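Long-range contacts in single-stranded DNA-binding protein (Enterobacter phage Enc34, PDB 5ODK), which binds single-stranded DNA, probably through its OB fold, and is thought to serve phage DNA replication: residues A[89-94]-A[109-114]; A[113-118]-A[165-170]. All blocks are in the same frame, centred on the assembly; numbering follows the deposited sequence. Where two conformers were deposited one is given.

Contact 1 (A[89-94]-A[109-114]); sequences MLFIKD and WVISAR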
loop_
_atom_site.group_PDB
_atom_site.type_symbol
_atom_site.label_atom_id
_atom_site.label_comp_id
_atom_site.label_asym_id
_atom_site.label_seq_id
_atom_site.Cartn_x
_atom_site.Cartn_y
_atom_site.Cartn_z
ATOM N N MET A 89 -5.709 -14.322 2.189
ATOM C CA MET A 89 -6.042 -13.782 0.891
ATOM C C MET A 89 -6.331 -12.285 0.952
ATOM O O MET A 89 -6.896 -11.724 0.022
ATOM C CB MET A 89 -7.224 -14.588 0.326
ATOM C CG MET A 89 -6.872 -16.058 0.118
ATOM S SD MET A 89 -5.655 -16.263 -1.199
ATOM C CE MET A 89 -6.747 -16.540 -2.594
ATOM N N LEU A 90 -5.850 -11.640 2.010
ATOM C CA LEU A 90 -5.918 -10.181 2.135
ATOM C C LEU A 90 -4.587 -9.536 1.738
ATOM O O LEU A 90 -3.526 -10.135 1.865
ATOM C CB LEU A 90 -6.249 -9.779 3.593
ATOM C CG LEU A 90 -7.515 -10.339 4.191
ATOM C CD1 LEU A 90 -7.626 -9.916 5.657
ATOM C CD2 LEU A 90 -8.730 -9.955 3.378
ATOM N N PHE A 91 -4.677 -8.264 1.369
ATOM C CA PHE A 91 -3.473 -7.511 0.975
ATOM C C PHE A 91 -2.578 -7.132 2.151
ATOM O O PHE A 91 -1.494 -6.592 1.925
ATOM C CB PHE A 91 -3.848 -6.241 0.189
ATOM C CG PHE A 91 -4.617 -5.195 0.967
ATOM C CD1 PHE A 91 -3.964 -4.305 1.778
ATOM C CD2 PHE A 91 -6.001 -5.086 0.846
ATOM C CE1 PHE A 91 -4.650 -3.327 2.470
ATOM C CE2 PHE A 91 -6.696 -4.107 1.525
ATOM C CZ PHE A 91 -6.009 -3.203 2.320
ATOM N N ILE A 92 -3.057 -7.324 3.389
ATOM C CA ILE A 92 -2.289 -6.959 4.585
ATOM C C ILE A 92 -2.043 -8.237 5.374
ATOM O O ILE A 92 -2.965 -9.011 5.598
ATOM C CB ILE A 92 -2.967 -5.870 5.412
ATOM C CG1 ILE A 92 -2.101 -5.459 6.617
ATOM C CG2 ILE A 92 -4.387 -6.248 5.839
ATOM C CD1 ILE A 92 -2.536 -4.164 7.292
ATOM N N LYS A 93 -0.800 -8.444 5.780
ATOM C CA LYS A 93 -0.363 -9.626 6.486
ATOM C C LYS A 93 0.500 -9.250 7.687
ATOM O O LYS A 93 0.971 -8.111 7.811
ATOM C CB LYS A 93 0.402 -10.577 5.523
ATOM C CG LYS A 93 -0.524 -11.197 4.480
ATOM C CD LYS A 93 0.077 -12.182 3.478
ATOM C CE LYS A 93 -1.049 -12.878 2.713
ATOM N NZ LYS A 93 -0.493 -13.810 1.718
ATOM N N ASP A 94 0.659 -10.192 8.610
ATOM C CA ASP A 94 1.387 -9.968 9.852
ATOM C C ASP A 94 2.864 -10.345 9.665
ATOM O O ASP A 94 3.200 -11.520 9.494
ATOM C CB ASP A 94 0.728 -10.809 10.948
ATOM C CG ASP A 94 1.332 -10.587 12.314
ATOM O OD1 ASP A 94 2.458 -10.082 12.439
ATOM O OD2 ASP A 94 0.679 -11.005 13.273
ATOM N N TRP A 109 3.307 -4.628 9.883
ATOM C CA TRP A 109 2.256 -5.072 8.982
ATOM C C TRP A 109 2.829 -4.989 7.573
ATOM O O TRP A 109 3.542 -4.032 7.254
ATOM C CB TRP A 109 0.995 -4.204 9.074
ATOM C CG TRP A 109 0.406 -4.163 10.465
ATOM C CD1 TRP A 109 0.375 -3.073 11.331
ATOM C CD2 TRP A 109 -0.157 -5.229 11.154
ATOM N NE1 TRP A 109 -0.203 -3.417 12.492
ATOM C CE2 TRP A 109 -0.545 -4.746 12.426
ATOM C CE3 TRP A 109 -0.415 -6.557 10.824
ATOM C CZ2 TRP A 109 -1.150 -5.557 13.384
ATOM C CZ3 TRP A 109 -0.997 -7.364 11.765
ATOM C CH2 TRP A 109 -1.373 -6.868 13.035
ATOM N N VAL A 110 2.514 -5.977 6.728
ATOM C CA VAL A 110 3.067 -6.045 5.362
ATOM C C VAL A 110 1.913 -5.859 4.423
ATOM O O VAL A 110 1.019 -6.703 4.355
ATOM C CB VAL A 110 3.788 -7.388 5.111
ATOM C CG1 VAL A 110 4.397 -7.435 3.717
ATOM C CG2 VAL A 110 4.847 -7.609 6.191
ATOM N N ILE A 111 1.947 -4.770 3.645
ATOM C CA ILE A 111 0.898 -4.451 2.704
ATOM C C ILE A 111 1.419 -4.633 1.286
ATOM O O ILE A 111 2.487 -4.093 0.939
ATOM C CB ILE A 111 0.415 -3.008 2.903
ATOM C CG1 ILE A 111 -0.359 -2.871 4.221
ATOM C CG2 ILE A 111 -0.392 -2.511 1.725
ATOM C CD1 ILE A 111 -0.560 -1.440 4.657
ATOM N N SER A 112 0.653 -5.333 0.446
ATOM C CA SER A 112 0.966 -5.450 -0.968
ATOM C C SER A 112 -0.067 -4.703 -1.762
ATOM O O SER A 112 -1.265 -4.888 -1.572
ATOM C CB SER A 112 0.908 -6.919 -1.348
ATOM O OG SER A 112 1.770 -7.647 -0.511
ATOM N N ALA A 113 0.386 -3.822 -2.651
ATOM C CA ALA A 113 -0.528 -3.019 -3.472
ATOM C C ALA A 113 -0.024 -3.057 -4.901
ATOM O O ALA A 113 1.192 -3.045 -5.149
ATOM C CB ALA A 113 -0.632 -1.605 -2.929
ATOM N N ARG A 114 -0.947 -3.059 -5.850
ATOM C CA ARG A 114 -0.617 -3.163 -7.277
ATOM C C ARG A 114 -1.570 -2.314 -8.087
ATOM O O ARG A 114 -2.648 -1.909 -7.624
ATOM C CB ARG A 114 -0.689 -4.615 -7.755
ATOM C CG ARG A 114 0.116 -5.657 -6.996
ATOM C CD ARG A 114 -0.359 -7.072 -7.316
ATOM N NE ARG A 114 0.016 -7.516 -8.640
ATOM C CZ ARG A 114 -0.472 -8.604 -9.254
ATOM N NH1 ARG A 114 -1.409 -9.364 -8.689
ATOM N NH2 ARG A 114 -0.032 -8.921 -10.466
#

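Contact 2 (A[113-118]-A[165-170]); sequences ARESTR and NLLSVL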
loop_
_atom_site.group_PDB
_atom_site.type_symbol
_atom_site.label_atom_id
_atom_site.label_comp_id
_atom_site.label_asym_id
_atom_site.label_seq_id
_atom_site.Cartn_x
_atom_site.Cartn_y
_atom_site.Cartn_z
ATOM N N ALA A 113 0.386 -3.822 -2.651
ATOM C CA ALA A 113 -0.528 -3.019 -3.472
ATOM C C ALA A 113 -0.024 -3.057 -4.901
ATOM O O ALA A 113 1.192 -3.045 -5.149
ATOM C CB ALA A 113 -0.632 -1.605 -2.929
ATOM N N ARG A 114 -0.947 -3.059 -5.850
ATOM C CA ARG A 114 -0.617 -3.163 -7.277
ATOM C C ARG A 114 -1.570 -2.314 -8.087
ATOM O O ARG A 114 -2.648 -1.909 -7.624
ATOM C CB ARG A 114 -0.689 -4.615 -7.755
ATOM C CG ARG A 114 0.116 -5.657 -6.996
ATOM C CD ARG A 114 -0.359 -7.072 -7.316
ATOM N NE ARG A 114 0.016 -7.516 -8.640
ATOM C CZ ARG A 114 -0.472 -8.604 -9.254
ATOM N NH1 ARG A 114 -1.409 -9.364 -8.689
ATOM N NH2 ARG A 114 -0.032 -8.921 -10.466
ATOM N N GLU A 115 -1.207 -2.026 -9.333
ATOM C CA GLU A 115 -2.121 -1.372 -10.250
ATOM C C GLU A 115 -1.652 -1.609 -11.685
ATOM O O GLU A 115 -0.481 -1.840 -11.920
ATOM C CB GLU A 115 -2.271 0.136 -9.934
ATOM C CG GLU A 115 -3.680 0.569 -9.531
ATOM C CD GLU A 115 -4.677 0.756 -10.637
ATOM O OE1 GLU A 115 -4.357 0.443 -11.801
ATOM O OE2 GLU A 115 -5.788 1.267 -10.383
ATOM N N SER A 116 -2.587 -1.546 -12.626
ATOM C CA SER A 116 -2.208 -1.667 -14.034
ATOM C C SER A 116 -1.797 -0.356 -14.658
ATOM O O SER A 116 -1.203 -0.367 -15.700
ATOM C CB SER A 116 -3.319 -2.304 -14.848
ATOM O OG SER A 116 -4.500 -1.542 -14.749
ATOM N N THR A 117 -2.093 0.751 -14.017
ATOM C CA THR A 117 -1.609 2.036 -14.477
ATOM C C THR A 117 -0.671 2.664 -13.470
ATOM O O THR A 117 -0.770 2.388 -12.278
ATOM C CB THR A 117 -2.775 2.918 -14.850
ATOM O OG1 THR A 117 -2.303 3.960 -15.700
ATOM C CG2 THR A 117 -3.477 3.479 -13.659
ATOM N N ARG A 118 0.278 3.501 -13.918
ATOM C CA ARG A 118 1.297 3.989 -13.020
ATOM C C ARG A 118 0.677 4.882 -11.933
ATOM O O ARG A 118 -0.046 5.824 -12.240
ATOM C CB ARG A 118 2.360 4.794 -13.796
ATOM C CG ARG A 118 3.564 5.185 -12.928
ATOM C CD ARG A 118 4.194 6.567 -13.289
ATOM N NE ARG A 118 3.314 7.731 -13.019
ATOM C CZ ARG A 118 3.322 8.875 -13.686
ATOM N NH1 ARG A 118 4.314 9.170 -14.538
ATOM N NH2 ARG A 118 2.404 9.805 -13.416
ATOM N N ASN A 165 -5.430 -1.475 -4.580
ATOM C CA ASN A 165 -4.936 -0.632 -5.668
ATOM C C ASN A 165 -3.884 0.309 -5.114
ATOM O O ASN A 165 -4.051 0.907 -4.065
ATOM C CB ASN A 165 -6.060 0.203 -6.283
ATOM C CG ASN A 165 -6.909 -0.567 -7.257
ATOM O OD1 ASN A 165 -6.360 -1.302 -8.070
ATOM N ND2 ASN A 165 -8.235 -0.408 -7.163
ATOM N N LEU A 166 -2.811 0.459 -5.888
ATOM C CA LEU A 166 -1.718 1.383 -5.600
ATOM C C LEU A 166 -1.933 2.645 -6.386
ATOM O O LEU A 166 -1.841 2.617 -7.612
ATOM C CB LEU A 166 -0.393 0.745 -5.972
ATOM C CG LEU A 166 0.848 1.589 -5.723
ATOM C CD1 LEU A 166 0.978 1.955 -4.271
ATOM C CD2 LEU A 166 2.082 0.860 -6.211
ATOM N N LEU A 167 -2.201 3.768 -5.707
ATOM C CA LEU A 167 -2.614 4.999 -6.397
ATOM C C LEU A 167 -1.592 6.120 -6.316
ATOM O O LEU A 167 -1.501 6.916 -7.269
ATOM C CB LEU A 167 -3.981 5.440 -5.912
ATOM C CG LEU A 167 -4.978 4.330 -6.236
ATOM C CD1 LEU A 167 -6.116 4.233 -5.293
ATOM C CD2 LEU A 167 -5.376 4.249 -7.654
ATOM N N SER A 168 -0.790 6.172 -5.268
ATOM C CA SER A 168 0.295 7.149 -5.183
ATOM C C SER A 168 1.367 6.656 -4.254
ATOM O O SER A 168 1.078 5.924 -3.290
ATOM C CB SER A 168 -0.246 8.482 -4.763
ATOM O OG SER A 168 -0.621 8.529 -3.436
ATOM N N VAL A 169 2.612 7.072 -4.494
ATOM C CA VAL A 169 3.736 6.844 -3.609
ATOM C C VAL A 169 4.518 8.141 -3.521
ATOM O O VAL A 169 4.874 8.696 -4.563
ATOM C CB VAL A 169 4.647 5.726 -4.087
ATOM C CG1 VAL A 169 5.785 5.493 -3.112
ATOM C CG2 VAL A 169 3.849 4.441 -4.283
ATOM N N LEU A 170 4.801 8.598 -2.318
ATOM C CA LEU A 170 5.549 9.819 -1.999
ATOM C C LEU A 170 6.795 9.430 -1.225
ATOM O O LEU A 170 6.696 8.815 -0.171
ATOM C CB LEU A 170 4.703 10.756 -1.134
ATOM C CG LEU A 170 5.396 11.921 -0.422
ATOM C CD1 LEU A 170 5.997 12.914 -1.398
ATOM C CD2 LEU A 170 4.478 12.619 0.569
HETATM O O HOH W 1 -2.134 3.719 -10.191
#

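Contact 1 (A[89-94]-A[109-114])
Trp109 meets the strand end at Asp94 with the benzo side of its indole. CZ3 of Trp109 lies 3.9 Å from CB of Asp94, and the carboxylate and ring planes stand 54° apart, which excludes a flat stack. With CG of Trp109 beside the backbone N (chi1 -58°), the indole leans across to the neighbouring strand at Asp94, and Lys93 O sits in the ring plane at its edge, 3.7 Å from CE3 of Trp109. The carboxylate has its main polar partner elsewhere, in a salt bridge from OD1 to Lys57, and both Lys57 and Lys64 make cation-pi contacts with the indole. Val110 supplies the closed pair of backbone bonds: its N donates to Lys93 O at 2.8 Å, nearly straight at 169°, while its O receives Lys93 N at 2.9 Å. This is antiparallel pairing, Lys93 opposite Val110 being hydrogen-bonded and the flanking pairs Ile92–Ile111 and Asp94–Trp109 non-hydrogen-bonded; the short strand 92-94 thereby borders strand 108-115 in the curled sheet of the OB fold. Ile111 shares a sheet face with Ile92 and Trp109. Its CG1 approaches CG1 of Ile92 at 3.9 Å, and the end of the Ile92 chain, CD1, reaches both that CG1 and Trp109 CB. The other branch of Ile111, CG2, lies alongside Phe91, 4.0 Å from ring atom CD1. The buried Phe91 ring continues to Ile67 and Ile71 of helix 61-76. At Ser112 the backbone N donates to Phe91 O at 2.9 Å, in the carbonyl plane.

Contact 2 (A[113-118]-A[165-170])
Glu115 and Asn165 lie obliquely across one another, their carboxylate and amide planes 35° apart. OE2 of Glu115 comes 3.5 Å from OD1 of Asn165, two acceptor oxygens side by side and not a hydrogen bond; Asn165 OD1 is instead hydrogen-bonded to a glycerol probably left by crystallisation. A bend at chi2 folds the Glu115 chain back, allowing OE1 to receive Thr117 N at 3.2 Å, on the anti side and somewhat out of the carboxylate plane, and Ser116 N more weakly. The aliphatic part of Glu115 passes over the Leu166 backbone, CG standing 3.4 Å from Leu166 O. Here strands 108-115 and 159-173 of the OB-fold sheet cross at 81° in their local segments and share a single backbone bridge, Arg114 with Asn165. Of the backbone bonds around it, Leu166 N to Arg114 O at 2.9 Å reaches the oxygen from 57° out of the carbonyl plane, as fits the steep crossing; Arg114 also bonds to the backbone of Ala164. On the buried side Ala113 CB faces Leu166 CB at 3.9 Å, and Leu166, its CG opposite the backbone N, brings CD1 near the same methyl. A water donates to Leu166 O and Thr117 O, both at 2.8 Å.

How the contacts relate
Strand 108-115 runs through both contacts, whose centres lie about 14 Å apart: contact 1 uses its length against strand 92-94, and contact 2 its end against strand 159-173. Ala113 and Arg114 belong to both; of the two segments they could meet, both use 165-170, Ala113 by its methyl and Arg114 by its backbone. The geometry differs accordingly, a near-antiparallel 153° in contact 1 against 81° in contact 2. Strand 159-173 also approaches the first contact, since Phe91 packs on Ala164. As for sites, the Trp109 side chain is about 12 Å from that of Lys13, a magnesium-binding residue seen for this protein, with no metal bound to this chain here, whereas the side chain of Asn165 is about 4 Å from a phosphate ion probably from the crystallisation liquor.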